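Local coordinates for odorant-binding protein (Phormia regina, PDB 5DIC), which binds palmitate and probably carries long-chain fatty acids in the helical cavity of its PBP/GOBP fold, as a secreted protein of the blowfly's oral disk, at residues V68-L73 / E80-A85; V14-C19 / E28-L33. One frame throughout, in Å; residues are numbered along the deposited sequence.

Interaction 1 (V68-L73 / E80-A85); sequences VVLEKL and EKVKAA. With PLM (palmitic acid), chain B.
V82 faces L70, V69 and L73 and takes part in three of the four side-chain contacts between two helical segments, whose axes approach to 9.8 Å at an angle of 142°, roughly antiparallel. Its two methyls divide the work. CG1 meets CD2 of L70 at 3.7 Å, the two side chains lying alongside with opposite directions, and also touches CG1 of V69. CG2 packs on CB of L73 at 3.7 Å. CD2 of L70 reaches further, to CG of K83 (3.7 Å), where the two chains run nearly perpendicular; the K83 ammonium itself pairs with E79. No hydrogen bond crosses between the segments, so this join rests on carbon contacts alone.

The 68-73 helix also meets palmitate, chiefly through K72 and L73. K72 is extended until its last torsion, where a bend (chi4 -76°) brings NZ within 2.6 Å of the carboxylate atom O1, a short hydrogen bond that the lysine's positive charge would probably strengthen. L73 meets the hydrocarbon tail: its CD1 lies 3.5 Å from palmitate carbon CA, with CG and CD2 also against that carbon. Replacing L73 with alanine would probably open a gap beside the tail, since the isopropyl end (CG, CD1 and CD2) touching it is removed, while CB could still meet V82.

A second palmitate touches L73, K81 and A85. Thus helices 66-77 and 79-89 form a roughly antiparallel hairpin flanking the lipid-filled interior, with L86 extending the apolar seam past V69 and L70 and helix 97-113 packing on A85 through F108 and A111.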
# COMPACT_ATOMS: atom_id res chain seq x y z
N VAL A 68 5.10 8.44 -8.57
CA VAL A 68 4.79 8.66 -7.18
C VAL A 68 5.48 7.64 -6.29
O VAL A 68 6.05 7.99 -5.26
CB VAL A 68 3.27 8.72 -6.93
CG1 VAL A 68 2.99 8.90 -5.46
CG2 VAL A 68 2.64 9.84 -7.74
N VAL A 69 5.47 6.38 -6.72
CA VAL A 69 6.21 5.35 -5.99
C VAL A 69 7.68 5.74 -5.89
O VAL A 69 8.27 5.62 -4.83
CB VAL A 69 6.00 3.98 -6.65
CG1 VAL A 69 6.94 2.96 -6.04
CG2 VAL A 69 4.55 3.54 -6.52
N LEU A 70 8.28 6.13 -7.02
CA LEU A 70 9.67 6.55 -6.98
C LEU A 70 9.90 7.75 -6.06
O LEU A 70 10.86 7.78 -5.29
CB LEU A 70 10.17 6.87 -8.39
CG LEU A 70 10.39 5.62 -9.25
CD1 LEU A 70 10.37 5.99 -10.72
CD2 LEU A 70 11.70 4.92 -8.91
N GLU A 71 9.04 8.75 -6.15
CA GLU A 71 9.20 9.93 -5.29
C GLU A 71 9.21 9.54 -3.81
O GLU A 71 10.00 10.07 -3.02
CB GLU A 71 8.11 10.96 -5.53
CG GLU A 71 8.25 12.25 -4.72
CD GLU A 71 9.40 13.13 -5.16
OE1 GLU A 71 9.85 13.01 -6.32
OE2 GLU A 71 9.84 13.97 -4.35
N LYS A 72 8.31 8.64 -3.45
CA LYS A 72 8.15 8.28 -2.06
C LYS A 72 9.17 7.29 -1.54
O LYS A 72 9.52 7.32 -0.36
CB LYS A 72 6.73 7.82 -1.77
CG LYS A 72 5.71 8.95 -1.96
CD LYS A 72 4.31 8.49 -1.62
CE LYS A 72 3.29 9.56 -1.90
NZ LYS A 72 3.29 10.61 -0.88
N LEU A 73 9.64 6.36 -2.39
CA LEU A 73 10.49 5.29 -1.93
C LEU A 73 11.95 5.42 -2.32
O LEU A 73 12.82 4.86 -1.64
CB LEU A 73 10.00 3.93 -2.43
CG LEU A 73 8.62 3.47 -2.00
CD1 LEU A 73 8.39 2.08 -2.54
CD2 LEU A 73 8.49 3.48 -0.49
N GLU A 80 17.44 2.71 -8.28
CA GLU A 80 17.49 1.51 -9.06
C GLU A 80 16.75 0.37 -8.38
O GLU A 80 16.05 -0.43 -9.05
CB GLU A 80 18.93 1.10 -9.41
CG GLU A 80 19.00 -0.17 -10.26
CD GLU A 80 19.00 -1.47 -9.45
OE1 GLU A 80 19.61 -1.52 -8.36
OE2 GLU A 80 18.38 -2.46 -9.92
N LYS A 81 16.86 0.27 -7.06
CA LYS A 81 16.15 -0.79 -6.33
C LYS A 81 14.62 -0.64 -6.42
O LYS A 81 13.90 -1.63 -6.60
CB LYS A 81 16.62 -0.84 -4.87
CG LYS A 81 18.08 -1.30 -4.80
CD LYS A 81 18.81 -0.99 -3.50
CE LYS A 81 20.27 -1.47 -3.56
NZ LYS A 81 21.16 -0.86 -2.53
N VAL A 82 14.14 0.59 -6.36
CA VAL A 82 12.72 0.82 -6.47
C VAL A 82 12.27 0.57 -7.92
O VAL A 82 11.22 -0.04 -8.14
CB VAL A 82 12.34 2.23 -6.00
CG1 VAL A 82 10.85 2.48 -6.23
CG2 VAL A 82 12.64 2.36 -4.52
N LYS A 83 13.08 0.97 -8.91
CA LYS A 83 12.74 0.68 -10.32
C LYS A 83 12.67 -0.82 -10.57
O LYS A 83 11.80 -1.31 -11.28
CB LYS A 83 13.76 1.32 -11.26
CG LYS A 83 13.58 2.83 -11.36
CD LYS A 83 14.57 3.49 -12.30
CE LYS A 83 14.22 4.96 -12.47
NZ LYS A 83 15.17 5.69 -13.36
N ALA A 84 13.57 -1.57 -9.92
CA ALA A 84 13.56 -3.01 -10.09
C ALA A 84 12.30 -3.61 -9.46
O ALA A 84 11.67 -4.51 -10.03
CB ALA A 84 14.81 -3.62 -9.47
N ALA A 85 11.89 -3.11 -8.30
CA ALA A 85 10.66 -3.59 -7.66
C ALA A 85 9.43 -3.24 -8.50
O ALA A 85 8.51 -4.06 -8.64
CB ALA A 85 10.51 -2.97 -6.29
C1 PLM B . 1.48 9.74 2.28
O1 PLM B . 2.28 9.60 1.32
O2 PLM B . 0.37 10.28 2.15
C2 PLM B . 1.79 9.21 3.66
C3 PLM B . 3.04 8.34 3.70
C4 PLM B . 2.81 6.99 3.04
C5 PLM B . 3.94 6.06 3.43
C6 PLM B . 3.95 4.82 2.56
C7 PLM B . 4.51 5.14 1.20
C8 PLM B . 4.68 3.81 0.50
C9 PLM B . 4.63 4.07 -0.98
CA PLM B . 5.11 2.91 -1.84
CB PLM B . 4.04 2.22 -2.67
CC PLM B . 4.45 0.81 -3.08
CD PLM B . 3.33 -0.19 -2.81
CE PLM B . 2.08 0.03 -3.68
CF PLM B . 1.05 -1.09 -3.47
CG PLM B . -0.19 -0.99 -4.34

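Interaction 2 (V14-C19 / E28-L33); sequences VHFDEC and EEATKL
On the helix that sends F16 across to A30 and L33, the shortest polar bond runs from H15 ND1 to E18 OE1, 2.7 Å long and almost straight (176°). The setting is the disulfide-braced helical fold of insect odorant-binding proteins: C19 is bonded to C51, which ties helix 6-22 to helix 43-55, while the short helix 27-34 packs beside both. In the H15-E18 bond the carboxylate oxygen lies in the imidazole plane, whereas the N-H reaches it from above the carboxylate plane, 36° out of it. This bond helps to set the rotation of the H15 ring, which touches bound palmitate, well away from the contact with 28-33.

The link between 14-19 and 28-33 is slender, burying 108 Å² in all, and it depends on one ring. With chi1 at 177°, the phenyl of F16 is turned opposite its own backbone nitrogen and swings out toward the second helix, although its CB does not point directly there. CE2 of the F16 ring approaches CB of L33 at 4.1 Å. Further cover comes from helix 43-55, where the F48 ring meets the F16 ring and also touches C19 and L33.

Charges stay at the margins. K32 NZ makes a weak salt bridge with E28 one turn back on its own helix, and D17 pairs with K13 while its OD1 lies in the plane of the F16 ring, at the edge.

A backbone oxygen sits at that ring's rim too: A30 O is 3.5 Å from F16 CZ, near the ring plane, where the slightly positive C-H edge probably suits it.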
# COMPACT_ATOMS: atom_id res chain seq x y z
N VAL A 14 -4.81 10.64 8.20
CA VAL A 14 -5.89 11.16 7.39
C VAL A 14 -6.40 10.11 6.41
O VAL A 14 -7.61 9.90 6.25
CB VAL A 14 -5.45 12.43 6.64
CG1 VAL A 14 -6.46 12.83 5.57
CG2 VAL A 14 -5.28 13.60 7.63
N HIS A 15 -5.50 9.45 5.70
CA HIS A 15 -5.91 8.47 4.68
C HIS A 15 -6.44 7.20 5.32
O HIS A 15 -7.34 6.54 4.77
CB HIS A 15 -4.77 8.19 3.71
CG HIS A 15 -4.31 9.40 2.97
ND1 HIS A 15 -5.16 10.26 2.32
CD2 HIS A 15 -3.05 9.88 2.77
CE1 HIS A 15 -4.45 11.21 1.74
NE2 HIS A 15 -3.18 11.01 2.01
N PHE A 16 -5.89 6.82 6.46
CA PHE A 16 -6.43 5.70 7.24
C PHE A 16 -7.92 5.94 7.51
O PHE A 16 -8.78 5.09 7.25
CB PHE A 16 -5.62 5.52 8.53
CG PHE A 16 -6.14 4.44 9.42
CD1 PHE A 16 -7.18 4.68 10.30
CD2 PHE A 16 -5.57 3.18 9.40
CE1 PHE A 16 -7.66 3.68 11.13
CE2 PHE A 16 -6.05 2.18 10.23
CZ PHE A 16 -7.11 2.43 11.08
N ASP A 17 -8.24 7.10 8.06
CA ASP A 17 -9.63 7.42 8.37
C ASP A 17 -10.49 7.44 7.11
O ASP A 17 -11.63 6.93 7.11
CB ASP A 17 -9.72 8.76 9.11
CG ASP A 17 -9.17 8.70 10.52
OD1 ASP A 17 -8.96 7.62 11.06
OD2 ASP A 17 -8.98 9.78 11.10
N GLU A 18 -9.97 8.02 6.03
CA GLU A 18 -10.73 8.06 4.79
C GLU A 18 -11.07 6.65 4.32
O GLU A 18 -12.18 6.40 3.85
CB GLU A 18 -9.91 8.74 3.67
CG GLU A 18 -9.78 10.24 3.80
CD GLU A 18 -8.68 10.82 2.92
OE1 GLU A 18 -7.84 10.07 2.37
OE2 GLU A 18 -8.67 12.07 2.79
N CYS A 19 -10.10 5.76 4.38
CA CYS A 19 -10.30 4.42 3.84
C CYS A 19 -11.10 3.50 4.72
O CYS A 19 -11.84 2.64 4.23
CB CYS A 19 -8.95 3.85 3.48
SG CYS A 19 -8.23 4.69 2.04
N GLU A 28 -13.27 -3.91 14.43
CA GLU A 28 -12.25 -4.90 14.68
C GLU A 28 -11.18 -4.92 13.59
O GLU A 28 -9.98 -4.98 13.86
CB GLU A 28 -12.88 -6.26 14.87
CG GLU A 28 -11.91 -7.29 15.35
CD GLU A 28 -11.35 -8.13 14.28
OE1 GLU A 28 -11.64 -7.85 13.11
OE2 GLU A 28 -10.64 -9.09 14.61
N GLU A 29 -11.63 -4.84 12.34
CA GLU A 29 -10.69 -4.83 11.22
C GLU A 29 -9.81 -3.57 11.28
O GLU A 29 -8.61 -3.63 11.02
CB GLU A 29 -11.45 -4.90 9.87
CG GLU A 29 -12.03 -6.27 9.58
CD GLU A 29 -13.06 -6.28 8.44
OE1 GLU A 29 -13.75 -5.26 8.24
OE2 GLU A 29 -13.20 -7.35 7.83
N ALA A 30 -10.42 -2.44 11.60
CA ALA A 30 -9.68 -1.17 11.67
C ALA A 30 -8.61 -1.24 12.75
O ALA A 30 -7.52 -0.74 12.55
CB ALA A 30 -10.61 0.01 11.94
N THR A 31 -8.91 -1.84 13.89
CA THR A 31 -7.92 -1.96 14.95
C THR A 31 -6.79 -2.94 14.57
O THR A 31 -5.63 -2.68 14.87
CB THR A 31 -8.57 -2.23 16.31
OG1 THR A 31 -7.58 -1.98 17.31
CG2 THR A 31 -9.01 -3.58 16.50
N LYS A 32 -7.13 -4.02 13.88
CA LYS A 32 -6.07 -4.85 13.33
C LYS A 32 -5.16 -4.04 12.44
O LYS A 32 -3.93 -4.13 12.52
CB LYS A 32 -6.61 -6.07 12.59
CG LYS A 32 -7.18 -7.13 13.52
CD LYS A 32 -7.46 -8.43 12.82
CE LYS A 32 -8.72 -8.44 12.00
NZ LYS A 32 -9.17 -9.85 11.83
N LEU A 33 -5.76 -3.30 11.51
CA LEU A 33 -4.96 -2.51 10.57
C LEU A 33 -4.07 -1.48 11.27
O LEU A 33 -2.89 -1.35 10.94
CB LEU A 33 -5.87 -1.84 9.54
CG LEU A 33 -6.57 -2.78 8.56
CD1 LEU A 33 -7.81 -2.12 7.96
CD2 LEU A 33 -5.58 -3.25 7.51

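How the interactions relate
Interaction 2 comes first along the chain, pairing helices 6-22 and 27-34, and closes before interaction 1 pairs helices 66-77 and 79-89; the two share no helix. Their centres lie 25 Å apart on opposite sides of the chain's centre, and their nearest atoms remain about 7 Å apart. Both belong to the one helical PBP/GOBP fold. Bound lipid spans part of the space between them: the palmitate whose O1 takes the K72 hydrogen bond has its other oxygen, O2, close to CD2 of H15. Each contact joins helices consecutive in the chain, and K72 and H15, one from each pair, approach different oxygens of the same carboxylate.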